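Local atomic coordinates of putative N-acetylmuramoyl-L-alanine amidase,autolysin cwp6 (Peptoclostridium difficile, PDB entry 5J72), a protein that probably cleaves the amide bond between N-acetylmuramic acid and L-alanine in peptidoglycan as a zinc-dependent autolysin and carries three CWB2 cell wall-anchoring modules. Residues 529-534 with 603-608; 542-547 with 599-604; 566-571 with 626-631. All coordinates share one frame; numbering follows the deposited sequence.

How the contacts relate
All three contacts lie in the zinc-dependent amidase domain. Contacts 1 and 2 share Glu603 and Cys604: strand 599-606 runs parallel to strand 525-532 in contact 1 and antiparallel to strand 541-544 in contact 2, and the centres of the two contacts are about 12 Å apart. His530 N donates to Val602 O at 2.8 Å, a probable hydrogen bond that ties the two together. Contact 3, centred about 15 Å from each of the others, joins two helices over the sheet, where Ile629 CD1 packs on Cys604 SG at 3.6 Å. His530 binds the zinc ion directly; Glu603 approaches it to about 5 Å, side chain to metal, and Ile629 stays about 13 Å away.

Contact 1 of 3, residues 529-534 with 603-608; sequences IHYNAS and ECAFID. With ZN (zinc ion), chain I.
Asn532 lays its CB over the centre of the Phe606 ring, 3.3 Å from the centroid and almost on the ring normal, while its amide continues across the same ring with the two planes 19° apart. The amide is also stacked on the Glu603 carboxylate, nearly parallel to it, and ND2 comes to 3.3 Å from Glu603 CB. Glu603 reaches this place because its chain bends at chi2 (-86°), which folds the carboxylate back over the neighbouring strand. Beneath these side chains the strands run parallel, with Cys604 N donating to His530 O, Asn532 N to Ala605 O and Ile607 N to Asn532 O; the register slips by one residue between His530 and Asn532, a beta bulge. Farther along, Ser534 N points almost straight at Asp608 OD1 (2.8 Å, 178° at the hydrogen), meeting it on the syn side. Tyr531 lies on the other face of the sheet, where Cys604 CB sits over its ring, 3.9 Å from the centroid, and SG makes an oblique sulfur-aromatic contact; the Tyr531 hydroxyl bonds to Thr484. His530 ND1 binds the zinc ion at 2.2 Å, beside His460 and Glu477, which complete the protein ligands. One of the three waters on the metal lies 3.0 Å from Glu603 OE2 and also faces Tyr531 O, placed to donate to either, though with more acceptors near than protons it cannot serve all. A second water, held between Asn532 ND2 and Glu603 O, links amide and backbone. The two-histidine, one-glutamate site matches the Amidase_3 family; Glu603, its carboxylate flanked by the Asn532 amide, is thus placed in the second shell of the metal, consistent with a part in orienting a zinc-bound water.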
ATOM      1  N   ILE A 529     -15.916  -8.013  21.420  1.00 18.11           N
ATOM      2  CA  ILE A 529     -15.834  -6.605  21.709  1.00 19.20           C
ATOM      3  C   ILE A 529     -17.145  -5.978  21.336  1.00 23.08           C
ATOM      4  O   ILE A 529     -17.581  -6.084  20.182  1.00 22.12           O
ATOM      5  CB  ILE A 529     -14.641  -5.963  20.897  1.00 21.13           C
ATOM      6  CG1 ILE A 529     -13.298  -6.526  21.465  1.00 20.95           C
ATOM      7  CG2 ILE A 529     -14.609  -4.426  21.055  1.00 19.97           C
ATOM      8  CD1 ILE A 529     -12.068  -6.095  20.657  1.00 22.25           C
ATOM      9  N   HIS A 530     -17.759  -5.312  22.298  1.00 22.47           N
ATOM     10  CA  HIS A 530     -19.074  -4.701  22.152  1.00 22.18           C
ATOM     11  C   HIS A 530     -19.126  -3.299  22.774  1.00 27.53           C
ATOM     12  O   HIS A 530     -18.181  -2.892  23.453  1.00 25.95           O
ATOM     13  CB  HIS A 530     -20.110  -5.598  22.864  1.00 25.43           C
ATOM     14  CG  HIS A 530     -20.442  -6.844  22.090  1.00 25.32           C
ATOM     15  ND1 HIS A 530     -21.666  -7.003  21.424  1.00 25.68           N
ATOM     16  CD2 HIS A 530     -19.702  -7.968  21.867  1.00 23.31           C
ATOM     17  CE1 HIS A 530     -21.597  -8.189  20.828  1.00 25.41           C
ATOM     18  NE2 HIS A 530     -20.446  -8.820  21.052  1.00 25.02           N
ATOM     19  N   TYR A 531     -20.215  -2.542  22.512  1.00 26.96           N
ATOM     20  CA  TYR A 531     -20.424  -1.226  23.129  1.00 30.06           C
ATOM     21  C   TYR A 531     -21.796  -1.287  23.842  1.00 34.68           C
ATOM     22  O   TYR A 531     -22.719  -1.910  23.308  1.00 33.88           O
ATOM     23  CB  TYR A 531     -20.373  -0.112  22.085  1.00 31.35           C
ATOM     24  CG  TYR A 531     -18.940   0.281  21.803  1.00 32.54           C
ATOM     25  CD1 TYR A 531     -18.368   1.393  22.412  1.00 29.55           C
ATOM     26  CD2 TYR A 531     -18.133  -0.498  20.975  1.00 27.92           C
ATOM     27  CE1 TYR A 531     -17.027   1.710  22.223  1.00 27.31           C
ATOM     28  CE2 TYR A 531     -16.788  -0.186  20.778  1.00 28.96           C
ATOM     29  CZ  TYR A 531     -16.238   0.913  21.407  1.00 29.64           C
ATOM     30  OH  TYR A 531     -14.905   1.218  21.219  1.00 27.79           O
ATOM     31  N   ASN A 532     -21.911  -0.712  25.058  1.00 32.75           N
ATOM     32  CA  ASN A 532     -23.147  -0.766  25.865  1.00 33.96           C
ATOM     33  C   ASN A 532     -24.111   0.326  25.496  1.00 34.73           C
ATOM     34  O   ASN A 532     -23.783   1.220  24.711  1.00 31.97           O
ATOM     35  CB  ASN A 532     -22.848  -0.588  27.352  1.00 33.98           C
ATOM     36  CG  ASN A 532     -23.196  -1.797  28.131  1.00 39.43           C
ATOM     37  OD1 ASN A 532     -24.233  -2.403  27.867  1.00 39.45           O
ATOM     38  ND2 ASN A 532     -22.370  -2.258  29.074  1.00 35.25           N
ATOM     39  N   ALA A 533     -25.316   0.249  26.090  1.00 34.81           N
ATOM     40  CA  ALA A 533     -26.398   1.241  25.880  1.00 41.50           C
ATOM     41  C   ALA A 533     -27.446   1.036  26.986  1.00 39.58           C
ATOM     42  O   ALA A 533     -27.486  -0.015  27.595  1.00 37.20           O
ATOM     43  CB  ALA A 533     -27.076   1.039  24.503  1.00 37.01           C
ATOM     44  N   SER A 534     -28.255   2.028  27.227  1.00 42.94           N
ATOM     45  CA  SER A 534     -29.366   1.986  28.164  1.00 49.06           C
ATOM     46  C   SER A 534     -30.186   3.204  27.684  1.00 55.45           C
ATOM     47  O   SER A 534     -31.152   3.052  26.957  1.00 59.36           O
ATOM     48  CB  SER A 534     -28.878   2.086  29.614  1.00 50.28           C
ATOM     49  OG  SER A 534     -28.152   3.267  29.920  1.00 51.35           O
ATOM     50  N   GLU A 603     -17.507  -4.740  27.179  1.00 25.61           N
ATOM     51  CA  GLU A 603     -18.417  -3.657  26.804  1.00 26.11           C
ATOM     52  C   GLU A 603     -17.559  -2.438  27.019  1.00 29.45           C
ATOM     53  O   GLU A 603     -17.514  -1.905  28.156  1.00 26.55           O
ATOM     54  CB  GLU A 603     -19.641  -3.613  27.720  1.00 27.86           C
ATOM     55  CG  GLU A 603     -20.462  -4.876  27.540  1.00 32.35           C
ATOM     56  CD  GLU A 603     -21.449  -4.737  26.372  1.00 37.74           C
ATOM     57  OE1 GLU A 603     -21.391  -3.736  25.649  1.00 38.72           O
ATOM     58  OE2 GLU A 603     -22.275  -5.639  26.194  1.00 43.27           O
ATOM     59  N   CYS A 604     -16.840  -1.988  25.959  1.00 27.32           N
ATOM     60  CA  CYS A 604     -15.864  -0.894  26.049  1.00 26.35           C
ATOM     61  C   CYS A 604     -16.319   0.367  26.729  1.00 29.33           C
ATOM     62  O   CYS A 604     -15.568   0.981  27.480  1.00 30.47           O
ATOM     63  CB  CYS A 604     -15.368  -0.539  24.646  1.00 25.43           C
ATOM     64  SG  CYS A 604     -14.710  -1.971  23.754  1.00 27.03           S
ATOM     65  N   ALA A 605     -17.543   0.792  26.388  1.00 30.43           N
ATOM     66  CA  ALA A 605     -18.096   2.048  26.863  1.00 30.17           C
ATOM     67  C   ALA A 605     -19.574   2.072  26.438  1.00 31.85           C
ATOM     68  O   ALA A 605     -20.008   1.189  25.679  1.00 29.65           O
ATOM     69  CB  ALA A 605     -17.365   3.195  26.185  1.00 29.95           C
ATOM     70  N   PHE A 606     -20.349   3.056  26.950  1.00 32.74           N
ATOM     71  CA  PHE A 606     -21.760   3.203  26.583  1.00 33.89           C
ATOM     72  C   PHE A 606     -21.745   4.073  25.396  1.00 33.60           C
ATOM     73  O   PHE A 606     -21.334   5.224  25.492  1.00 34.03           O
ATOM     74  CB  PHE A 606     -22.600   3.842  27.726  1.00 34.49           C
ATOM     75  CG  PHE A 606     -23.049   2.796  28.719  1.00 35.68           C
ATOM     76  CD1 PHE A 606     -22.129   2.146  29.530  1.00 35.47           C
ATOM     77  CD2 PHE A 606     -24.375   2.402  28.782  1.00 35.20           C
ATOM     78  CE1 PHE A 606     -22.525   1.125  30.378  1.00 38.24           C
ATOM     79  CE2 PHE A 606     -24.765   1.375  29.635  1.00 33.95           C
ATOM     80  CZ  PHE A 606     -23.835   0.744  30.426  1.00 38.09           C
ATOM     81  N   ILE A 607     -22.194   3.531  24.241  1.00 34.26           N
ATOM     82  CA  ILE A 607     -22.177   4.281  22.973  1.00 34.70           C
ATOM     83  C   ILE A 607     -23.225   5.433  22.951  1.00 34.34           C
ATOM     84  O   ILE A 607     -23.148   6.297  22.070  1.00 33.84           O
ATOM     85  CB  ILE A 607     -22.407   3.280  21.780  1.00 34.99           C
ATOM     86  CG1 ILE A 607     -21.775   3.866  20.499  1.00 35.07           C
ATOM     87  CG2 ILE A 607     -23.933   2.990  21.552  1.00 33.36           C
ATOM     88  CD1 ILE A 607     -21.656   2.795  19.419  1.00 37.54           C
ATOM     89  N   ASP A 608     -24.157   5.446  23.933  1.00 34.90           N
ATOM     90  CA  ASP A 608     -25.202   6.486  24.080  1.00 34.70           C
ATOM     91  C   ASP A 608     -24.869   7.366  25.294  1.00 38.73           C
ATOM     92  O   ASP A 608     -25.734   8.098  25.763  1.00 40.25           O
ATOM     93  CB  ASP A 608     -26.615   5.853  24.273  1.00 38.50           C
ATOM     94  CG  ASP A 608     -26.672   4.851  25.436  1.00 45.81           C
ATOM     95  OD1 ASP A 608     -27.790   4.400  25.787  1.00 46.80           O
ATOM     96  OD2 ASP A 608     -25.586   4.513  26.001  1.00 46.38           O
TER
HETATM   97 ZN    ZN I 707     -23.463  -5.751  21.597  0.69 36.08          ZN
HETATM   98  O   HOH W   1     -23.497  -4.900  23.580  1.00 49.90           O
HETATM   99  O   HOH W   2     -19.828  -0.791  29.264  1.00 34.57           O
HETATM  100  O   HOH W   3     -24.554  -7.436  22.382  1.00 46.68           O
HETATM  101  O   HOH W   4     -25.561  -4.706  21.730  1.00 46.50           O

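Contact 2 of 3, residues 542-547 with 599-604; sequences EIYYKV and AILVEC
The backbones of 542-544 and 599-604 run antiparallel, their axes 4.7 Å apart at 158°, with Glu542-Glu603 and Tyr544-Leu601 as hydrogen-bonded pairs around the non-hydrogen-bonded pair Ile543-Val602. Both bonds of the Tyr544-Leu601 pair are well formed. In the Glu542-Glu603 pair, Glu603 N meets Glu542 O at 2.9 Å, nearly along the C=O axis, whereas the return bond from Glu542 N to Glu603 O is weak at 3.4 Å. On one face Glu542 and Glu603 lie side by side and point the same way, and Glu542 CG touches Glu603 CB at 3.8 Å. Their carboxylates are turned 75° apart, with the two OE2 atoms 5.2 Å from each other. Arg575 and Lys578 form salt bridges with Glu542 OE1, and would balance the charge of Glu542. The Tyr544 hydroxyl donates to Glu542 OE2 (3.1 Å) from above the carboxylate plane, and the edge of its ring is turned to Glu603 CG and Leu601 O. On the opposite face, Ile543 CG2 reaches Ile600 CB at 4.0 Å and Val602 CG2 at 4.2 Å, chi1 of -58° having set that methyl anti to the backbone N. Lys546 stretches its extended chain past Ala599 to the carbonyls of Asn595 and Tyr597. Strand 599-604 is thus held between strands 525-532 and 541-544, with Ile543 and Ile600 covered by Ile562 of helix 554-569, Val602 by Ile629 of helix 619-637, and Leu601 packed on His530 of the zinc site.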
ATOM      1  N   GLU A 542     -17.410  -2.485  31.482  1.00 30.01           N
ATOM      2  CA  GLU A 542     -17.624  -3.726  32.228  1.00 31.36           C
ATOM      3  C   GLU A 542     -17.250  -4.854  31.327  1.00 28.67           C
ATOM      4  O   GLU A 542     -17.316  -4.699  30.111  1.00 29.61           O
ATOM      5  CB  GLU A 542     -19.090  -3.896  32.646  1.00 31.92           C
ATOM      6  CG  GLU A 542     -20.048  -3.774  31.455  1.00 35.79           C
ATOM      7  CD  GLU A 542     -21.528  -3.719  31.932  1.00 46.40           C
ATOM      8  OE1 GLU A 542     -21.776  -3.249  33.084  1.00 42.47           O
ATOM      9  OE2 GLU A 542     -22.415  -4.161  31.172  1.00 43.34           O
ATOM     10  N   ILE A 543     -16.855  -5.960  31.888  1.00 29.35           N
ATOM     11  CA  ILE A 543     -16.504  -7.084  31.066  1.00 29.15           C
ATOM     12  C   ILE A 543     -17.206  -8.295  31.660  1.00 31.84           C
ATOM     13  O   ILE A 543     -17.179  -8.467  32.874  1.00 32.06           O
ATOM     14  CB  ILE A 543     -14.950  -7.248  31.084  1.00 27.95           C
ATOM     15  CG1 ILE A 543     -14.265  -5.904  30.561  1.00 29.22           C
ATOM     16  CG2 ILE A 543     -14.545  -8.487  30.248  1.00 23.96           C
ATOM     17  CD1 ILE A 543     -12.782  -5.965  30.466  1.00 31.93           C
ATOM     18  N   TYR A 544     -17.792  -9.141  30.831  1.00 31.21           N
ATOM     19  CA  TYR A 544     -18.412 -10.372  31.286  1.00 30.02           C
ATOM     20  C   TYR A 544     -17.470 -11.495  31.161  1.00 30.46           C
ATOM     21  O   TYR A 544     -16.742 -11.572  30.149  1.00 27.45           O
ATOM     22  CB  TYR A 544     -19.642 -10.689  30.426  1.00 32.12           C
ATOM     23  CG  TYR A 544     -20.757  -9.743  30.757  1.00 32.76           C
ATOM     24  CD1 TYR A 544     -20.908  -8.558  30.072  1.00 35.67           C
ATOM     25  CD2 TYR A 544     -21.625 -10.003  31.825  1.00 31.29           C
ATOM     26  CE1 TYR A 544     -21.879  -7.640  30.428  1.00 46.88           C
ATOM     27  CE2 TYR A 544     -22.592  -9.090  32.191  1.00 34.57           C
ATOM     28  CZ  TYR A 544     -22.715  -7.907  31.492  1.00 44.12           C
ATOM     29  OH  TYR A 544     -23.641  -6.966  31.857  1.00 52.89           O
ATOM     30  N   TYR A 545     -17.454 -12.412  32.122  1.00 26.54           N
ATOM     31  CA  TYR A 545     -16.565 -13.549  31.995  1.00 25.55           C
ATOM     32  C   TYR A 545     -17.371 -14.828  32.372  1.00 27.68           C
ATOM     33  O   TYR A 545     -18.527 -14.672  32.722  1.00 28.43           O
ATOM     34  CB  TYR A 545     -15.283 -13.357  32.857  1.00 28.08           C
ATOM     35  CG  TYR A 545     -15.577 -13.251  34.342  1.00 31.18           C
ATOM     36  CD1 TYR A 545     -16.074 -12.068  34.896  1.00 33.53           C
ATOM     37  CD2 TYR A 545     -15.381 -14.337  35.185  1.00 38.33           C
ATOM     38  CE1 TYR A 545     -16.379 -11.983  36.257  1.00 37.93           C
ATOM     39  CE2 TYR A 545     -15.668 -14.255  36.547  1.00 41.35           C
ATOM     40  CZ  TYR A 545     -16.168 -13.081  37.075  1.00 43.69           C
ATOM     41  OH  TYR A 545     -16.435 -13.032  38.428  1.00 49.06           O
ATOM     42  N   LYS A 546     -16.798 -16.030  32.272  1.00 27.58           N
ATOM     43  CA  LYS A 546     -17.596 -17.244  32.487  1.00 28.59           C
ATOM     44  C   LYS A 546     -17.916 -17.453  33.994  1.00 35.97           C
ATOM     45  O   LYS A 546     -17.032 -17.313  34.844  1.00 34.94           O
ATOM     46  CB  LYS A 546     -16.850 -18.443  31.957  1.00 27.98           C
ATOM     47  CG  LYS A 546     -16.646 -18.466  30.458  1.00 25.78           C
ATOM     48  CD  LYS A 546     -16.023 -19.743  30.058  1.00 30.35           C
ATOM     49  CE  LYS A 546     -15.908 -19.867  28.581  1.00 33.86           C
ATOM     50  NZ  LYS A 546     -15.402 -21.232  28.158  1.00 35.15           N
ATOM     51  N   VAL A 547     -19.172 -17.782  34.308  1.00 40.35           N
ATOM     52  CA  VAL A 547     -19.584 -17.969  35.700  1.00 40.82           C
ATOM     53  C   VAL A 547     -18.733 -19.040  36.376  1.00 40.69           C
ATOM     54  O   VAL A 547     -18.425 -18.885  37.538  1.00 43.68           O
ATOM     55  CB  VAL A 547     -21.109 -18.301  35.725  1.00 43.56           C
ATOM     56  CG1 VAL A 547     -21.351 -19.698  35.180  1.00 43.59           C
ATOM     57  CG2 VAL A 547     -21.654 -18.154  37.150  1.00 47.41           C
ATOM     58  N   ALA A 599     -13.201 -17.310  27.258  1.00 29.33           N
ATOM     59  CA  ALA A 599     -13.907 -16.281  26.508  1.00 29.68           C
ATOM     60  C   ALA A 599     -14.447 -15.224  27.377  1.00 27.50           C
ATOM     61  O   ALA A 599     -14.898 -15.523  28.476  1.00 26.99           O
ATOM     62  CB  ALA A 599     -15.082 -16.932  25.750  1.00 26.62           C
ATOM     63  N   ILE A 600     -14.404 -13.970  26.936  1.00 24.53           N
ATOM     64  CA  ILE A 600     -14.946 -12.849  27.676  1.00 20.66           C
ATOM     65  C   ILE A 600     -15.610 -11.942  26.684  1.00 23.59           C
ATOM     66  O   ILE A 600     -15.371 -12.053  25.462  1.00 22.90           O
ATOM     67  CB  ILE A 600     -13.896 -12.002  28.412  1.00 24.85           C
ATOM     68  CG1 ILE A 600     -12.809 -11.535  27.370  1.00 28.14           C
ATOM     69  CG2 ILE A 600     -13.211 -12.863  29.552  1.00 22.94           C
ATOM     70  CD1 ILE A 600     -11.890 -10.512  27.946  1.00 28.91           C
ATOM     71  N   LEU A 601     -16.408 -11.019  27.189  1.00 22.75           N
ATOM     72  CA  LEU A 601     -17.060 -10.051  26.351  1.00 22.83           C
ATOM     73  C   LEU A 601     -16.874  -8.704  26.965  1.00 24.12           C
ATOM     74  O   LEU A 601     -17.328  -8.419  28.072  1.00 24.72           O
ATOM     75  CB  LEU A 601     -18.546 -10.350  26.121  1.00 23.99           C
ATOM     76  CG  LEU A 601     -19.306  -9.414  25.165  1.00 24.04           C
ATOM     77  CD1 LEU A 601     -20.422 -10.197  24.502  1.00 25.69           C
ATOM     78  CD2 LEU A 601     -19.896  -8.194  25.830  1.00 26.00           C
ATOM     79  N   VAL A 602     -16.189  -7.836  26.234  1.00 21.87           N
ATOM     80  CA  VAL A 602     -15.875  -6.500  26.679  1.00 21.31           C
ATOM     81  C   VAL A 602     -16.902  -5.519  26.226  1.00 25.27           C
ATOM     82  O   VAL A 602     -17.171  -5.446  25.036  1.00 25.17           O
ATOM     83  CB  VAL A 602     -14.497  -6.055  26.093  1.00 20.27           C
ATOM     84  CG1 VAL A 602     -14.130  -4.644  26.565  1.00 19.82           C
ATOM     85  CG2 VAL A 602     -13.409  -7.072  26.480  1.00 22.22           C
ATOM     86  N   GLU A 603     -17.507  -4.740  27.179  1.00 25.61           N
ATOM     87  CA  GLU A 603     -18.417  -3.657  26.804  1.00 26.11           C
ATOM     88  C   GLU A 603     -17.559  -2.438  27.019  1.00 29.45           C
ATOM     89  O   GLU A 603     -17.514  -1.905  28.156  1.00 26.55           O
ATOM     90  CB  GLU A 603     -19.641  -3.613  27.720  1.00 27.86           C
ATOM     91  CG  GLU A 603     -20.462  -4.876  27.540  1.00 32.35           C
ATOM     92  CD  GLU A 603     -21.449  -4.737  26.372  1.00 37.74           C
ATOM     93  OE1 GLU A 603     -21.391  -3.736  25.649  1.00 38.72           O
ATOM     94  OE2 GLU A 603     -22.275  -5.639  26.194  1.00 43.27           O
ATOM     95  N   CYS A 604     -16.840  -1.988  25.959  1.00 27.32           N
ATOM     96  CA  CYS A 604     -15.864  -0.894  26.049  1.00 26.35           C
ATOM     97  C   CYS A 604     -16.319   0.367  26.729  1.00 29.33           C
ATOM     98  O   CYS A 604     -15.568   0.981  27.480  1.00 30.47           O
ATOM     99  CB  CYS A 604     -15.368  -0.539  24.646  1.00 25.43           C
ATOM    100  SG  CYS A 604     -14.710  -1.971  23.754  1.00 27.03           S
TER

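Contact 3 of 3, residues 566-571 with 626-631; sequences ILEKFN and GTQIGI
The Phe570 ring turns its edge toward Gln628, whose CG approaches near the ring plane at 4.5 Å from CE2; Ile566 O lies at the edge too, in plane. The other flat group is the Gln628 amide: Lys569 CG sits over one face of it, straight above Gln628 CD at 3.2 Å, the two side chains crossing at about a right angle. Chi1 of -57° puts that methylene there, CG anti to its own carbonyl carbon; bends at chi2 and chi3 then keep CD and CE above the same face. A bend at chi2 (-51°) folds the Gln628 amide under Lys569, with NE2 facing helix 554-569, where it donates to Arg565 O and to a water at 3.0 Å. The same water donates to Glu568 OE1 at 2.7 Å, and that carboxylate also forms a salt bridge with Arg565. The buried amide nitrogen is therefore gripped by a backbone carbonyl and a water. Deeper in, Ile566 and Ile629 lie side by side pointing the same way, with Ile566 CD1 on Ile629 CG1 at 3.9 Å, and Gln628 CB rests on Ile566 CA. Both isoleucines also touch Val602 of strand 599-606 below them. Two helices packed against one face of a mixed sheet, here joined near the C-terminal end of helix 554-569, fit the alpha/beta fold of the zinc-dependent Amidase_3 domain.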
ATOM      1  N   ILE A 566      -7.823  -0.767  30.164  1.00 26.65           N
ATOM      2  CA  ILE A 566      -8.674   0.254  29.589  1.00 21.29           C
ATOM      3  C   ILE A 566      -8.692   1.478  30.484  1.00 27.20           C
ATOM      4  O   ILE A 566      -8.554   2.628  30.029  1.00 27.34           O
ATOM      5  CB  ILE A 566     -10.117  -0.296  29.420  1.00 25.45           C
ATOM      6  CG1 ILE A 566     -10.113  -1.372  28.305  1.00 24.61           C
ATOM      7  CG2 ILE A 566     -11.100   0.881  29.085  1.00 22.07           C
ATOM      8  CD1 ILE A 566     -11.516  -2.004  28.146  1.00 26.11           C
ATOM      9  N   LEU A 567      -8.881   1.219  31.797  1.00 30.38           N
ATOM     10  CA  LEU A 567      -8.962   2.308  32.755  1.00 33.51           C
ATOM     11  C   LEU A 567      -7.629   3.074  32.846  1.00 35.94           C
ATOM     12  O   LEU A 567      -7.661   4.229  33.235  1.00 38.70           O
ATOM     13  CB  LEU A 567      -9.419   1.740  34.097  1.00 33.79           C
ATOM     14  CG  LEU A 567     -10.928   1.298  34.063  1.00 34.18           C
ATOM     15  CD1 LEU A 567     -11.305   0.464  35.292  1.00 31.78           C
ATOM     16  CD2 LEU A 567     -11.795   2.554  34.001  1.00 36.34           C
ATOM     17  N   GLU A 568      -6.479   2.462  32.471  1.00 35.92           N
ATOM     18  CA  GLU A 568      -5.197   3.196  32.488  1.00 37.83           C
ATOM     19  C   GLU A 568      -5.224   4.359  31.484  1.00 40.69           C
ATOM     20  O   GLU A 568      -4.462   5.302  31.674  1.00 40.41           O
ATOM     21  CB  GLU A 568      -3.992   2.221  32.183  1.00 38.47           C
ATOM     22  CG  GLU A 568      -3.764   1.280  33.366  1.00 45.45           C
ATOM     23  CD  GLU A 568      -2.561   0.325  33.213  1.00 51.88           C
ATOM     24  OE1 GLU A 568      -1.926   0.292  32.135  1.00 41.40           O
ATOM     25  OE2 GLU A 568      -2.259  -0.404  34.223  1.00 49.11           O
ATOM     26  N   LYS A 569      -6.099   4.348  30.425  1.00 38.72           N
ATOM     27  CA  LYS A 569      -6.111   5.441  29.419  1.00 34.89           C
ATOM     28  C   LYS A 569      -7.422   6.122  29.307  1.00 32.90           C
ATOM     29  O   LYS A 569      -7.534   7.098  28.592  1.00 33.93           O
ATOM     30  CB  LYS A 569      -5.823   4.936  27.982  1.00 36.22           C
ATOM     31  CG  LYS A 569      -4.529   4.206  27.844  1.00 44.34           C
ATOM     32  CD  LYS A 569      -3.363   5.150  27.773  1.00 54.96           C
ATOM     33  CE  LYS A 569      -2.261   4.528  28.583  1.00 61.98           C
ATOM     34  NZ  LYS A 569      -0.942   5.126  28.282  1.00 68.28           N
ATOM     35  N   PHE A 570      -8.422   5.605  29.973  1.00 34.85           N
ATOM     36  CA  PHE A 570      -9.749   6.166  29.866  1.00 35.20           C
ATOM     37  C   PHE A 570     -10.353   6.408  31.252  1.00 38.21           C
ATOM     38  O   PHE A 570     -10.546   5.426  31.978  1.00 39.20           O
ATOM     39  CB  PHE A 570     -10.659   5.151  29.085  1.00 36.61           C
ATOM     40  CG  PHE A 570     -10.277   5.060  27.626  1.00 35.09           C
ATOM     41  CD1 PHE A 570     -10.721   6.002  26.716  1.00 33.54           C
ATOM     42  CD2 PHE A 570      -9.441   4.064  27.176  1.00 32.43           C
ATOM     43  CE1 PHE A 570     -10.324   5.947  25.382  1.00 32.05           C
ATOM     44  CE2 PHE A 570      -9.046   4.012  25.831  1.00 28.33           C
ATOM     45  CZ  PHE A 570      -9.497   4.961  24.955  1.00 27.73           C
ATOM     46  N   ASN A 571     -10.679   7.659  31.612  1.00 42.38           N
ATOM     47  CA  ASN A 571     -11.268   7.887  32.931  1.00 51.44           C
ATOM     48  C   ASN A 571     -12.777   7.691  32.866  1.00 53.46           C
ATOM     49  O   ASN A 571     -13.519   8.665  32.895  1.00 51.84           O
ATOM     50  CB  ASN A 571     -10.970   9.318  33.471  1.00 55.67           C
ATOM     51  CG  ASN A 571     -11.209   9.414  34.983  1.00 57.91           C
ATOM     52  N   GLY A 626      -8.659   0.015  21.370  1.00 18.40           N
ATOM     53  CA  GLY A 626      -8.317  -1.338  20.951  1.00 18.99           C
ATOM     54  C   GLY A 626      -6.934  -1.758  21.450  1.00 18.91           C
ATOM     55  O   GLY A 626      -6.716  -2.914  21.824  1.00 20.48           O
ATOM     56  N   THR A 627      -5.990  -0.830  21.392  1.00 19.58           N
ATOM     57  CA  THR A 627      -4.645  -1.155  21.855  1.00 20.41           C
ATOM     58  C   THR A 627      -4.663  -1.601  23.367  1.00 19.18           C
ATOM     59  O   THR A 627      -4.032  -2.609  23.707  1.00 23.56           O
ATOM     60  CB  THR A 627      -3.771   0.110  21.784  1.00 23.87           C
ATOM     61  OG1 THR A 627      -3.719   0.492  20.384  1.00 24.97           O
ATOM     62  CG2 THR A 627      -2.304  -0.192  22.370  1.00 23.70           C
ATOM     63  N   GLN A 628      -5.358  -0.852  24.225  1.00 23.05           N
ATOM     64  CA  GLN A 628      -5.416  -1.221  25.660  1.00 25.99           C
ATOM     65  C   GLN A 628      -6.021  -2.604  25.830  1.00 26.25           C
ATOM     66  O   GLN A 628      -5.562  -3.427  26.650  1.00 23.68           O
ATOM     67  CB  GLN A 628      -6.220  -0.181  26.436  1.00 26.47           C
ATOM     68  CG  GLN A 628      -5.619   1.231  26.432  1.00 27.83           C
ATOM     69  CD  GLN A 628      -4.145   1.191  26.839  1.00 34.93           C
ATOM     70  OE1 GLN A 628      -3.238   1.414  26.022  1.00 28.95           O
ATOM     71  NE2 GLN A 628      -3.856   0.841  28.117  1.00 27.29           N
ATOM     72  N   ILE A 629      -7.084  -2.898  25.039  1.00 21.29           N
ATOM     73  CA  ILE A 629      -7.624  -4.213  25.152  1.00 17.70           C
ATOM     74  C   ILE A 629      -6.576  -5.242  24.750  1.00 21.28           C
ATOM     75  O   ILE A 629      -6.465  -6.283  25.391  1.00 21.29           O
ATOM     76  CB  ILE A 629      -8.914  -4.333  24.269  1.00 19.29           C
ATOM     77  CG1 ILE A 629     -10.017  -3.417  24.859  1.00 18.39           C
ATOM     78  CG2 ILE A 629      -9.358  -5.811  24.205  1.00 21.13           C
ATOM     79  CD1 ILE A 629     -11.329  -3.292  23.912  1.00 21.50           C
ATOM     80  N   GLY A 630      -5.781  -4.940  23.664  1.00 20.52           N
ATOM     81  CA  GLY A 630      -4.768  -5.892  23.236  1.00 20.07           C
ATOM     82  C   GLY A 630      -3.705  -6.054  24.342  1.00 20.51           C
ATOM     83  O   GLY A 630      -3.201  -7.169  24.549  1.00 19.96           O
ATOM     84  N   ILE A 631      -3.372  -4.975  25.011  1.00 20.69           N
ATOM     85  CA  ILE A 631      -2.321  -5.082  26.079  1.00 23.86           C
ATOM     86  C   ILE A 631      -2.879  -5.992  27.207  1.00 23.56           C
ATOM     87  O   ILE A 631      -2.161  -6.874  27.699  1.00 26.19           O
ATOM     88  CB  ILE A 631      -1.946  -3.689  26.636  1.00 24.89           C
ATOM     89  CG1 ILE A 631      -1.159  -2.857  25.561  1.00 23.08           C
ATOM     90  CG2 ILE A 631      -0.989  -3.880  27.926  1.00 24.76           C
ATOM     91  CD1 ILE A 631      -1.158  -1.346  25.893  1.00 23.37           C
TER
HETATM   92  O   HOH W   5      -1.270   1.122  29.633  1.00 51.09           O